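Local coordinates for ABC transporter, substrate binding protein (Aeropyrum pernix, PDB 3EAF), which probably binds a small solute outside the cell and hands it to a membrane ABC transporter, and also binds a magnesium ion, at residues K321-L324 with E325-F329; Q292-V295 with N296-L300; D187-R190 with I191-M195; N207-S210 with S211-L215; Q374-C377 with A378-T381. One frame throughout, in Å; residues are numbered along the deposited sequence.

Interaction 1: K321-L324 with E325-F329; sequences KEAL and EANTF. With MG (magnesium ion), chain C.
Leu-324 and Phe-329 form the packed side of this helix end: CD2 of Leu-324 sits 3.8 Å from CE2 of Phe-329, the two side chains meeting at about a right angle. The same edge of the phenyl ring also comes up to backbone oxygens, with the carbonyl oxygen of Leu-324 in the ring plane and 3.7 Å from CE2. From helix 288-304, Leu-299 touches both side chains, and Phe-118 and Thr-101 back Leu-324, so this face is buried.

The contact is the last turn of helix 317-326 and the chain leaving it, and it holds part of the magnesium site. The carbonyl oxygen of Glu-325 binds the magnesium ion at 2.5 Å. Tyr-341 O and Asp-340 OD1 also come from the protein, and waters complete the shell. One of them, 2.3 Å from the magnesium ion, donates to Leu-324 O at 2.6 Å and to Asn-327 O at 2.7 Å, which ties the metal shell to the last turn and to the chain leaving it.

The other flank is looser and partly exposed. Here Lys-321, its chain bent at the far end (chi3 140°, chi4 60°), swings NZ across to OE1 of Glu-325 at 2.8 Å. NZ approaches from the syn side but 33° out of the carboxylate plane, and a second, weak bond reaches OE2 at 3.2 Å. His-346 NE2 holds OE2 as well, so the carboxylate has a partner beyond the lysine. Further round, Glu-322 pairs with Arg-315 instead.

Interaction 2: Q292-V295 with N296-L300; sequences QGFV and NVWLL
Phe-294 and Trp-298, one turn apart, meet in an offset edge-to-face pair. The rim of the phenyl ring is directed at the six-membered ring of the indole, CE2 of Phe-294 lying 3.8 Å from CE3 of Trp-298. The planes stand at 88° and the ring centroids are 5.8 Å apart. Both CG atoms lie opposite their own backbone N (chi1 -161° for Phe-294), which brings the two rings to the same flank of the helix.

Beneath them the backbone carries the usual i to i+4 bonds: Trp-298 N donates to Phe-294 O at 2.9 Å and Leu-299 N to Val-295 O at 3.0 Å. One residue earlier the bond is weak, Val-297 N to Gly-293 O at 3.4 Å.

Round the helix a water bridges the polar groups, donating to Gln-292 O at 2.9 Å and to Asn-296 OD1 at 2.6 Å. Tyr-24 OH takes the amide nitrogen of Asn-296, while Arg-289 and Tyr-107 hold the side chain of Gln-292.

Outside this shell, helix 267-278 packs on Phe-294, the ring of Phe-35 meets Trp-298, and Val-297 lies on alanines of helix 18-38. Helix 288-304 is thus buried among its neighbours, with an aromatic flank and a polar one. The water and the tyrosine give the asparagine amide partners for both its oxygen and its nitrogen, probably offsetting the cost of burying it.

Interaction 3: D187-R190 with I191-M195; sequences DAER and IAREM
Asp-187 O accepts from Ile-191 N at 3.0 Å and 159°, a bond representative of this regular stretch of helix 185-196, in which Ala-192, Arg-193 and Glu-194 likewise give their N-H to the carbonyl four residues back.

Two salt bridges and a water-linked pair lie along the outer side. Arg-190 turns back on Asp-187: the bend at chi3 (70°) brings the end of the guanidinium round so that NH1, at 3.0 Å, and NH2, at 3.2 Å, both donate to OD1. NH1 meets the anti lone pair of OD1, whereas NH2 comes from above the carboxylate plane. Thr-184 N holds the other oxygen of Asp-187. Arg-190 offers NE to a water at 2.7 Å, which donates in turn to Glu-194 OE2 at 2.6 Å.

Glu-189 and Arg-193 lie alongside each other, OE1 and NH2 making a weak salt bridge at 3.4 Å with the two planes 68° apart. The inner side is apolar, Ala-188 and Ile-191 packing on helix 209-222.

All three guanidinium nitrogens of Arg-190 therefore have an acceptor, NH1 and NH2 the aspartate and NE the water, and the aspartate probably offsets part of the arginine's charge.

Interaction 4: N207-S210 with S211-L215; sequences NTIS and SCSLL
The first turn of helix 209-222, in the beta-alpha-beta unit that runs from strand 202-205 to strand 227-230, is pinned by Asn-207 reaching forward to Ser-211. ND2 of Asn-207 donates to OG of Ser-211 at 3.2 Å, the oxygen lying in the amide plane. The hydroxyl is pressed close, with Asn-207 CB only 3.0 Å from Ser-211 OG. Rotation about chi1 (58°) sets OG between the backbone N and the carbonyl carbon of Ser-211, turned back toward the asparagine. A water donates to Thr-208 OG1 at 2.7 Å and lies at the same distance, in a hydrogen bond, from Ser-211 OG.

Thr-208 is the N-cap residue, yet its hydroxyl makes no capping bond. Its carbonyl oxygen starts the helix by taking Cys-212 N at 3.2 Å, a nearly straight bond (172°) in the carbonyl plane.

One residue on, Ile-209 O is gripped twice by Ser-213. The backbone N approaches at 2.9 Å from one face of the carbonyl plane and the hydroxyl OG at 2.7 Å from the opposite face. The hydroxyl bond folds the serine's polar group back onto its own helix while Leu-242 and Ile-243 pack against that side chain.

Elsewhere the amide oxygen of Asn-207 accepts from Ser-155 and Asp-149 N, and its ND2 also reaches Leu-179 O. Asp-19, in helix 18-38 after strand 3-11 of the six-stranded sheet, bonds the hydroxyls of Thr-208 and Ser-210, which appears to link the two lobes. A helix opening just beyond the end of a parallel strand is typical of the Rossmann-like lobes of periplasmic binding proteins.

Interaction 5: Q374-C377 with A378-T381; sequences QVDC and ARYT
Arg-379 NH1 donates to Asp-376 OD2 at 3.0 Å, making a salt bridge. It uses the syn lone pair of the carboxylate, and the oxygen lies near the guanidinium plane, although the two flat groups are turned 71° apart. The arginine runs extended from CG to NE, its CB, CG and CD passing along the carboxylate before NH1 meets it.

Asp-376 is also the N-cap of helix 377-382. With CG opposite its backbone N (chi1 -156°), it sends OD1 toward Arg-379 N in a weak capping bond of 3.5 Å. The residue itself forms the centre of an inverse gamma turn that leads the chain into the helix.

Its carbonyl oxygen takes Tyr-380 N at 3.1 Å, and at the same time lies 3.0 Å above the face of the Tyr-380 ring, displaced from the ring centre. Val-375 CG1 touches that ring at CE2, 3.8 Å away.

Phe-345 makes a cation-pi contact with Arg-379, and Lys-164 another with Tyr-380. A single aspartate thus caps the helix with backbone and side chain alike, and its negative charge at the N-terminal end of the helix is probably stabilised by both the arginine and the helix dipole.

Along the chain the order is interaction 3, 4, 2, 1, 5. Interactions 3 and 4 occupy adjacent helices beside the seven-stranded sheet, their centres 12 Å apart and touching where Ala-188 and Ile-191 meet Leu-214 and Leu-215. Interactions 2 and 1 lie on helices 288-304 and 317-326 next to the other sheet, centres 15 Å apart, and join through Leu-299 behind the magnesium site. The two pairs sit in opposite lobes, interactions 2 and 4 coming within about 9 Å at their nearest atoms. Interaction 5, at the start of the C-terminal helix 377-382, has its nearest atoms about 13 Å or more from those of the others. This layout is consistent with a two-lobed binding protein whose ligand would lie in the cleft.

Interaction 1: K321-L324 with E325-F329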
loop_
_atom_site.group_PDB
_atom_site.type_symbol
_atom_site.label_atom_id
_atom_site.label_comp_id
_atom_site.label_asym_id
_atom_site.label_seq_id
_atom_site.Cartn_x
_atom_site.Cartn_y
_atom_site.Cartn_z
ATOM N N LYS A 321 -12.890 11.871 -10.209
ATOM C CA LYS A 321 -11.760 12.636 -9.646
ATOM C C LYS A 321 -12.232 13.788 -8.765
ATOM O O LYS A 321 -11.728 13.987 -7.661
ATOM C CB LYS A 321 -10.838 13.196 -10.740
ATOM C CG LYS A 321 -10.153 14.529 -10.326
ATOM C CD LYS A 321 -9.022 14.914 -11.229
ATOM C CE LYS A 321 -8.999 16.413 -11.521
ATOM N NZ LYS A 321 -8.840 17.302 -10.340
ATOM N N GLU A 322 -13.195 14.548 -9.271
ATOM C CA GLU A 322 -13.674 15.736 -8.584
ATOM C C GLU A 322 -14.425 15.385 -7.297
ATOM O O GLU A 322 -14.298 16.089 -6.291
ATOM C CB GLU A 322 -14.505 16.599 -9.539
ATOM C CG GLU A 322 -13.646 17.211 -10.661
ATOM C CD GLU A 322 -14.401 18.142 -11.588
ATOM O OE1 GLU A 322 -15.626 18.339 -11.406
ATOM O OE2 GLU A 322 -13.760 18.684 -12.523
ATOM N N ALA A 323 -15.180 14.287 -7.336
ATOM C CA ALA A 323 -15.854 13.753 -6.159
ATOM C C ALA A 323 -14.860 13.321 -5.084
ATOM O O ALA A 323 -15.097 13.538 -3.902
ATOM C CB ALA A 323 -16.761 12.583 -6.546
ATOM N N LEU A 324 -13.753 12.700 -5.494
ATOM C CA LEU A 324 -12.724 12.278 -4.540
ATOM C C LEU A 324 -12.036 13.481 -3.874
ATOM O O LEU A 324 -11.558 13.383 -2.746
ATOM C CB LEU A 324 -11.699 11.354 -5.213
ATOM C CG LEU A 324 -12.180 9.933 -5.550
ATOM C CD1 LEU A 324 -11.281 9.275 -6.611
ATOM C CD2 LEU A 324 -12.283 9.063 -4.297
ATOM N N GLU A 325 -12.016 14.611 -4.577
ATOM C CA GLU A 325 -11.429 15.854 -4.066
ATOM C C GLU A 325 -12.388 16.687 -3.206
ATOM O O GLU A 325 -11.954 17.570 -2.464
ATOM C CB GLU A 325 -10.890 16.700 -5.229
ATOM C CG GLU A 325 -9.634 16.124 -5.871
ATOM C CD GLU A 325 -9.139 16.918 -7.064
ATOM O OE1 GLU A 325 -9.959 17.572 -7.742
ATOM O OE2 GLU A 325 -7.919 16.874 -7.336
ATOM N N ALA A 326 -13.686 16.399 -3.296
ATOM C CA ALA A 326 -14.704 17.241 -2.667
ATOM C C ALA A 326 -15.325 16.636 -1.412
ATOM O O ALA A 326 -16.211 17.245 -0.820
ATOM C CB ALA A 326 -15.801 17.590 -3.682
ATOM N N ASN A 327 -14.863 15.454 -1.010
ATOM C CA ASN A 327 -15.489 14.716 0.087
ATOM C C ASN A 327 -14.474 14.055 1.018
ATOM O O ASN A 327 -13.410 13.618 0.577
ATOM C CB ASN A 327 -16.425 13.621 -0.458
ATOM C CG ASN A 327 -17.510 14.163 -1.364
ATOM O OD1 ASN A 327 -17.414 14.071 -2.593
ATOM N ND2 ASN A 327 -18.549 14.735 -0.769
ATOM N N THR A 328 -14.826 13.980 2.300
ATOM C CA THR A 328 -14.100 13.180 3.277
ATOM C C THR A 328 -14.691 11.772 3.309
ATOM O O THR A 328 -15.911 11.616 3.370
ATOM C CB THR A 328 -14.163 13.835 4.670
ATOM O OG1 THR A 328 -13.409 15.049 4.642
ATOM C CG2 THR A 328 -13.597 12.917 5.757
ATOM N N PHE A 329 -13.834 10.754 3.253
ATOM C CA PHE A 329 -14.299 9.366 3.174
ATOM C C PHE A 329 -13.906 8.536 4.385
ATOM O O PHE A 329 -12.799 8.671 4.923
ATOM C CB PHE A 329 -13.763 8.680 1.907
ATOM C CG PHE A 329 -14.183 9.344 0.626
ATOM C CD1 PHE A 329 -15.432 9.086 0.069
ATOM C CD2 PHE A 329 -13.331 10.223 -0.027
ATOM C CE1 PHE A 329 -15.823 9.698 -1.115
ATOM C CE2 PHE A 329 -13.717 10.841 -1.204
ATOM C CZ PHE A 329 -14.956 10.575 -1.755
HETATM MG MG MG C . -10.909 17.089 -0.297
HETATM O O HOH W 1 -11.373 14.856 -0.642
HETATM O O HOH W 2 -12.850 18.381 0.628
HETATM O O HOH W 3 -9.591 18.966 0.857
#

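Interaction 2: Q292-V295 with N296-L300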
loop_
_atom_site.group_PDB
_atom_site.type_symbol
_atom_site.label_atom_id
_atom_site.label_comp_id
_atom_site.label_asym_id
_atom_site.label_seq_id
_atom_site.Cartn_x
_atom_site.Cartn_y
_atom_site.Cartn_z
ATOM N N GLN A 292 -6.401 -4.524 1.569
ATOM C CA GLN A 292 -5.780 -3.492 0.735
ATOM C C GLN A 292 -6.426 -3.399 -0.639
ATOM O O GLN A 292 -6.609 -2.293 -1.172
ATOM C CB GLN A 292 -4.263 -3.711 0.624
ATOM C CG GLN A 292 -3.549 -3.474 1.950
ATOM C CD GLN A 292 -2.055 -3.630 1.871
ATOM O OE1 GLN A 292 -1.525 -4.687 2.173
ATOM N NE2 GLN A 292 -1.363 -2.570 1.480
ATOM N N GLY A 293 -6.785 -4.555 -1.193
ATOM C CA GLY A 293 -7.522 -4.617 -2.459
ATOM C C GLY A 293 -8.951 -4.129 -2.327
ATOM O O GLY A 293 -9.425 -3.337 -3.141
ATOM N N PHE A 294 -9.631 -4.603 -1.287
ATOM C CA PHE A 294 -11.024 -4.247 -1.020
ATOM C C PHE A 294 -11.209 -2.734 -0.868
ATOM O O PHE A 294 -12.120 -2.155 -1.463
ATOM C CB PHE A 294 -11.520 -4.980 0.236
ATOM C CG PHE A 294 -13.022 -5.048 0.359
ATOM C CD1 PHE A 294 -13.723 -6.156 -0.116
ATOM C CD2 PHE A 294 -13.734 -4.017 0.970
ATOM C CE1 PHE A 294 -15.121 -6.229 0.010
ATOM C CE2 PHE A 294 -15.124 -4.082 1.097
ATOM C CZ PHE A 294 -15.813 -5.181 0.611
ATOM N N VAL A 295 -10.341 -2.101 -0.078
ATOM C CA VAL A 295 -10.470 -0.665 0.197
ATOM C C VAL A 295 -10.220 0.228 -1.013
ATOM O O VAL A 295 -10.774 1.328 -1.083
ATOM C CB VAL A 295 -9.614 -0.184 1.403
ATOM C CG1 VAL A 295 -10.090 -0.850 2.701
ATOM C CG2 VAL A 295 -8.104 -0.385 1.160
ATOM N N ASN A 296 -9.398 -0.231 -1.959
ATOM C CA ASN A 296 -9.210 0.514 -3.205
ATOM C C ASN A 296 -10.493 0.562 -4.033
ATOM O O ASN A 296 -10.897 1.623 -4.504
ATOM C CB ASN A 296 -8.020 -0.016 -4.021
ATOM C CG ASN A 296 -6.674 0.484 -3.481
ATOM O OD1 ASN A 296 -6.609 1.051 -2.390
ATOM N ND2 ASN A 296 -5.601 0.277 -4.244
ATOM N N VAL A 297 -11.147 -0.584 -4.175
ATOM C CA VAL A 297 -12.433 -0.646 -4.870
ATOM C C VAL A 297 -13.486 0.177 -4.112
ATOM O O VAL A 297 -14.251 0.932 -4.727
ATOM C CB VAL A 297 -12.893 -2.108 -5.057
ATOM C CG1 VAL A 297 -14.299 -2.174 -5.626
ATOM C CG2 VAL A 297 -11.895 -2.863 -5.955
ATOM N N TRP A 298 -13.497 0.049 -2.784
ATOM C CA TRP A 298 -14.482 0.742 -1.948
ATOM C C TRP A 298 -14.372 2.255 -2.088
ATOM O O TRP A 298 -15.390 2.951 -2.106
ATOM C CB TRP A 298 -14.325 0.358 -0.475
ATOM C CG TRP A 298 -15.568 0.544 0.372
ATOM C CD1 TRP A 298 -16.729 1.197 0.029
ATOM C CD2 TRP A 298 -15.757 0.079 1.712
ATOM N NE1 TRP A 298 -17.629 1.145 1.072
ATOM C CE2 TRP A 298 -17.054 0.473 2.118
ATOM C CE3 TRP A 298 -14.951 -0.634 2.617
ATOM C CZ2 TRP A 298 -17.563 0.181 3.392
ATOM C CZ3 TRP A 298 -15.468 -0.934 3.882
ATOM C CH2 TRP A 298 -16.764 -0.532 4.248
ATOM N N LEU A 299 -13.143 2.766 -2.168
ATOM C CA LEU A 299 -12.935 4.192 -2.380
ATOM C C LEU A 299 -13.601 4.644 -3.681
ATOM O O LEU A 299 -14.217 5.705 -3.726
ATOM C CB LEU A 299 -11.436 4.550 -2.378
ATOM C CG LEU A 299 -11.090 6.041 -2.538
ATOM C CD1 LEU A 299 -11.498 6.844 -1.289
ATOM C CD2 LEU A 299 -9.609 6.234 -2.847
ATOM N N LEU A 300 -13.468 3.839 -4.734
ATOM C CA LEU A 300 -14.150 4.098 -6.001
ATOM C C LEU A 300 -15.681 4.114 -5.839
ATOM O O LEU A 300 -16.358 5.009 -6.361
ATOM C CB LEU A 300 -13.732 3.063 -7.056
ATOM C CG LEU A 300 -14.453 3.083 -8.403
ATOM C CD1 LEU A 300 -14.150 4.372 -9.165
ATOM C CD2 LEU A 300 -14.084 1.858 -9.226
HETATM O O HOH W 4 -4.812 -0.040 -0.800
#

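Interaction 3: D187-R190 with I191-M195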
loop_
_atom_site.group_PDB
_atom_site.type_symbol
_atom_site.label_atom_id
_atom_site.label_comp_id
_atom_site.label_asym_id
_atom_site.label_seq_id
_atom_site.Cartn_x
_atom_site.Cartn_y
_atom_site.Cartn_z
ATOM N N ASP A 187 21.419 -13.916 -0.747
ATOM C CA ASP A 187 21.380 -12.453 -0.862
ATOM C C ASP A 187 21.071 -11.812 0.483
ATOM O O ASP A 187 21.714 -10.831 0.868
ATOM C CB ASP A 187 20.314 -11.991 -1.860
ATOM C CG ASP A 187 20.632 -12.360 -3.295
ATOM O OD1 ASP A 187 21.823 -12.453 -3.678
ATOM O OD2 ASP A 187 19.668 -12.547 -4.049
ATOM N N ALA A 188 20.072 -12.368 1.172
ATOM C CA ALA A 188 19.642 -11.898 2.489
ATOM C C ALA A 188 20.733 -12.039 3.548
ATOM O O ALA A 188 20.936 -11.130 4.357
ATOM C CB ALA A 188 18.378 -12.637 2.928
ATOM N N GLU A 189 21.418 -13.181 3.551
ATOM C CA GLU A 189 22.516 -13.413 4.487
ATOM C C GLU A 189 23.730 -12.522 4.195
ATOM O O GLU A 189 24.355 -12.006 5.125
ATOM C CB GLU A 189 22.907 -14.891 4.531
ATOM C CG GLU A 189 21.860 -15.772 5.215
ATOM C CD GLU A 189 22.293 -17.226 5.360
ATOM O OE1 GLU A 189 23.496 -17.521 5.171
ATOM O OE2 GLU A 189 21.419 -18.077 5.660
ATOM N N ARG A 190 24.033 -12.328 2.912
ATOM C CA ARG A 190 25.114 -11.436 2.492
ATOM C C ARG A 190 24.859 -10.013 2.986
ATOM O O ARG A 190 25.764 -9.367 3.522
ATOM C CB ARG A 190 25.289 -11.453 0.964
ATOM C CG ARG A 190 26.440 -10.571 0.448
ATOM C CD ARG A 190 26.576 -10.593 -1.078
ATOM N NE ARG A 190 25.469 -9.900 -1.746
ATOM C CZ ARG A 190 24.515 -10.506 -2.450
ATOM N NH1 ARG A 190 24.527 -11.830 -2.613
ATOM N NH2 ARG A 190 23.549 -9.784 -3.010
ATOM N N ILE A 191 23.626 -9.540 2.807
ATOM C CA ILE A 191 23.230 -8.197 3.246
ATOM C C ILE A 191 23.256 -8.093 4.767
ATOM O O ILE A 191 23.737 -7.106 5.304
ATOM C CB ILE A 191 21.832 -7.774 2.678
ATOM C CG1 ILE A 191 21.899 -7.544 1.165
ATOM C CG2 ILE A 191 21.269 -6.529 3.391
ATOM C CD1 ILE A 191 23.075 -6.689 0.680
ATOM N N ALA A 192 22.741 -9.113 5.450
ATOM C CA ALA A 192 22.756 -9.132 6.913
ATOM C C ALA A 192 24.189 -9.057 7.453
ATOM O O ALA A 192 24.456 -8.336 8.415
ATOM C CB ALA A 192 22.042 -10.360 7.448
ATOM N N ARG A 193 25.097 -9.802 6.822
ATOM C CA ARG A 193 26.518 -9.798 7.198
ATOM C C ARG A 193 27.217 -8.468 6.888
ATOM O O ARG A 193 28.066 -8.022 7.657
ATOM C CB ARG A 193 27.260 -10.984 6.558
ATOM C CG ARG A 193 27.021 -12.296 7.298
ATOM C CD ARG A 193 27.872 -13.442 6.783
ATOM N NE ARG A 193 27.709 -14.641 7.611
ATOM C CZ ARG A 193 26.934 -15.682 7.308
ATOM N NH1 ARG A 193 26.865 -16.715 8.142
ATOM N NH2 ARG A 193 26.228 -15.705 6.178
ATOM N N GLU A 194 26.844 -7.834 5.774
ATOM C CA GLU A 194 27.321 -6.482 5.454
ATOM C C GLU A 194 26.885 -5.467 6.512
ATOM O O GLU A 194 27.686 -4.653 6.964
ATOM C CB GLU A 194 26.804 -6.023 4.091
ATOM C CG GLU A 194 27.545 -6.575 2.904
ATOM C CD GLU A 194 26.904 -6.180 1.585
ATOM O OE1 GLU A 194 26.042 -5.271 1.574
ATOM O OE2 GLU A 194 27.261 -6.786 0.552
HETATM N N MSE A 195 25.612 -5.520 6.898
HETATM C CA MSE A 195 25.070 -4.613 7.915
HETATM C C MSE A 195 25.656 -4.868 9.297
HETATM O O MSE A 195 25.885 -3.931 10.062
HETATM C CB MSE A 195 23.546 -4.695 7.968
HETATM C CG MSE A 195 22.875 -4.211 6.699
HETATM SE SE MSE A 195 20.944 -4.111 6.847
HETATM C CE MSE A 195 20.607 -5.917 7.522
HETATM O O HOH W 5 26.151 -7.248 -1.808
#

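Interaction 4: N207-S210 with S211-L215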
loop_
_atom_site.group_PDB
_atom_site.type_symbol
_atom_site.label_atom_id
_atom_site.label_comp_id
_atom_site.label_asym_id
_atom_site.label_seq_id
_atom_site.Cartn_x
_atom_site.Cartn_y
_atom_site.Cartn_z
ATOM N N ASN A 207 11.330 -3.574 0.581
ATOM C CA ASN A 207 10.836 -4.577 -0.369
ATOM C C ASN A 207 9.565 -5.292 0.128
ATOM O O ASN A 207 9.067 -4.998 1.219
ATOM C CB ASN A 207 11.924 -5.628 -0.654
ATOM C CG ASN A 207 13.173 -5.046 -1.301
ATOM O OD1 ASN A 207 13.217 -3.872 -1.680
ATOM N ND2 ASN A 207 14.199 -5.879 -1.436
ATOM N N THR A 208 9.057 -6.234 -0.670
ATOM C CA THR A 208 7.878 -7.017 -0.294
ATOM C C THR A 208 8.234 -8.100 0.727
ATOM O O THR A 208 9.415 -8.356 0.984
ATOM C CB THR A 208 7.176 -7.661 -1.523
ATOM O OG1 THR A 208 8.006 -8.693 -2.069
ATOM C CG2 THR A 208 6.887 -6.616 -2.601
ATOM N N ILE A 209 7.205 -8.743 1.280
ATOM C CA ILE A 209 7.345 -9.693 2.387
ATOM C C ILE A 209 8.367 -10.816 2.164
ATOM O O ILE A 209 8.975 -11.282 3.122
ATOM C CB ILE A 209 5.951 -10.281 2.826
ATOM C CG1 ILE A 209 6.070 -11.056 4.146
ATOM C CG2 ILE A 209 5.309 -11.112 1.698
ATOM C CD1 ILE A 209 4.739 -11.400 4.809
ATOM N N SER A 210 8.555 -11.247 0.916
ATOM C CA SER A 210 9.470 -12.353 0.611
ATOM C C SER A 210 10.908 -12.045 1.012
ATOM O O SER A 210 11.517 -12.801 1.759
ATOM C CB SER A 210 9.401 -12.733 -0.875
ATOM O OG SER A 210 8.106 -13.212 -1.192
ATOM N N SER A 211 11.452 -10.942 0.519
ATOM C CA SER A 211 12.823 -10.578 0.872
ATOM C C SER A 211 12.939 -9.986 2.281
ATOM O O SER A 211 13.935 -10.226 2.960
ATOM C CB SER A 211 13.445 -9.652 -0.177
ATOM O OG SER A 211 12.688 -8.473 -0.337
ATOM N N CYS A 212 11.931 -9.227 2.720
ATOM C CA CYS A 212 11.908 -8.702 4.097
ATOM C C CYS A 212 12.022 -9.822 5.121
ATOM O O CYS A 212 12.791 -9.724 6.075
ATOM C CB CYS A 212 10.632 -7.911 4.378
ATOM S SG CYS A 212 10.569 -6.268 3.642
ATOM N N SER A 213 11.241 -10.879 4.928
ATOM C CA SER A 213 11.248 -12.020 5.843
ATOM C C SER A 213 12.564 -12.807 5.806
ATOM O O SER A 213 13.091 -13.191 6.854
ATOM C CB SER A 213 10.064 -12.934 5.558
ATOM O OG SER A 213 8.852 -12.214 5.694
ATOM N N LEU A 214 13.088 -13.037 4.606
ATOM C CA LEU A 214 14.396 -13.668 4.444
ATOM C C LEU A 214 15.490 -12.892 5.185
ATOM O O LEU A 214 16.373 -13.490 5.807
ATOM C CB LEU A 214 14.759 -13.798 2.960
ATOM C CG LEU A 214 14.094 -14.908 2.136
ATOM C CD1 LEU A 214 14.524 -14.772 0.693
ATOM C CD2 LEU A 214 14.447 -16.287 2.656
ATOM N N LEU A 215 15.413 -11.566 5.110
ATOM C CA LEU A 215 16.364 -10.674 5.774
ATOM C C LEU A 215 16.235 -10.747 7.294
ATOM O O LEU A 215 17.233 -10.875 7.993
ATOM C CB LEU A 215 16.180 -9.224 5.299
ATOM C CG LEU A 215 17.147 -8.174 5.871
ATOM C CD1 LEU A 215 18.557 -8.364 5.324
ATOM C CD2 LEU A 215 16.644 -6.751 5.573
HETATM O O HOH W 6 10.720 -8.859 -2.107
#

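Interaction 5: Q374-C377 with A378-T381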
loop_
_atom_site.group_PDB
_atom_site.type_symbol
_atom_site.label_atom_id
_atom_site.label_comp_id
_atom_site.label_asym_id
_atom_site.label_seq_id
_atom_site.Cartn_x
_atom_site.Cartn_y
_atom_site.Cartn_z
ATOM N N GLN A 374 6.192 18.817 11.552
ATOM C CA GLN A 374 7.101 19.724 10.849
ATOM C C GLN A 374 7.894 19.031 9.736
ATOM O O GLN A 374 8.543 19.693 8.925
ATOM C CB GLN A 374 8.024 20.458 11.846
ATOM C CG GLN A 374 8.862 19.547 12.776
ATOM C CD GLN A 374 9.224 20.191 14.126
ATOM O OE1 GLN A 374 9.167 21.412 14.297
ATOM N NE2 GLN A 374 9.610 19.354 15.089
ATOM N N VAL A 375 7.824 17.700 9.694
ATOM C CA VAL A 375 8.576 16.905 8.722
ATOM C C VAL A 375 7.707 16.668 7.490
ATOM O O VAL A 375 6.712 15.934 7.544
ATOM C CB VAL A 375 9.039 15.557 9.319
ATOM C CG1 VAL A 375 9.887 14.788 8.315
ATOM C CG2 VAL A 375 9.804 15.775 10.626
ATOM N N ASP A 376 8.075 17.308 6.387
ATOM C CA ASP A 376 7.295 17.214 5.160
ATOM C C ASP A 376 7.804 16.066 4.285
ATOM O O ASP A 376 8.372 16.285 3.208
ATOM C CB ASP A 376 7.312 18.542 4.408
ATOM C CG ASP A 376 6.108 18.713 3.494
ATOM O OD1 ASP A 376 5.401 17.724 3.201
ATOM O OD2 ASP A 376 5.869 19.853 3.059
ATOM N N CYS A 377 7.592 14.847 4.775
ATOM C CA CYS A 377 8.034 13.616 4.117
ATOM C C CYS A 377 7.625 13.555 2.647
ATOM O O CYS A 377 8.442 13.234 1.778
ATOM C CB CYS A 377 7.458 12.399 4.845
ATOM S SG CYS A 377 7.218 12.620 6.620
ATOM N N ALA A 378 6.357 13.865 2.386
ATOM C CA ALA A 378 5.784 13.808 1.047
ATOM C C ALA A 378 6.521 14.721 0.081
ATOM O O ALA A 378 7.005 14.270 -0.955
ATOM C CB ALA A 378 4.307 14.166 1.089
ATOM N N ARG A 379 6.611 16.005 0.430
ATOM C CA ARG A 379 7.242 16.971 -0.461
ATOM C C ARG A 379 8.742 16.736 -0.665
ATOM O O ARG A 379 9.267 17.071 -1.724
ATOM C CB ARG A 379 6.924 18.406 -0.043
ATOM C CG ARG A 379 5.467 18.764 -0.329
ATOM C CD ARG A 379 5.175 20.246 -0.149
ATOM N NE ARG A 379 3.752 20.532 -0.330
ATOM C CZ ARG A 379 2.826 20.368 0.610
ATOM N NH1 ARG A 379 3.159 19.918 1.814
ATOM N NH2 ARG A 379 1.559 20.652 0.339
ATOM N N TYR A 380 9.408 16.123 0.316
ATOM C CA TYR A 380 10.816 15.727 0.159
ATOM C C TYR A 380 10.968 14.825 -1.057
ATOM O O TYR A 380 11.868 15.018 -1.876
ATOM C CB TYR A 380 11.352 14.988 1.393
ATOM C CG TYR A 380 11.412 15.786 2.685
ATOM C CD1 TYR A 380 11.305 17.180 2.692
ATOM C CD2 TYR A 380 11.611 15.138 3.902
ATOM C CE1 TYR A 380 11.362 17.905 3.890
ATOM C CE2 TYR A 380 11.679 15.849 5.091
ATOM C CZ TYR A 380 11.556 17.231 5.077
ATOM O OH TYR A 380 11.629 17.930 6.266
ATOM N N THR A 381 10.071 13.847 -1.172
ATOM C CA THR A 381 10.115 12.880 -2.258
ATOM C C THR A 381 9.698 13.517 -3.588
ATOM O O THR A 381 10.317 13.257 -4.621
ATOM C CB THR A 381 9.250 11.640 -1.937
ATOM O OG1 THR A 381 9.691 11.070 -0.699
ATOM C CG2 THR A 381 9.366 10.586 -3.040
#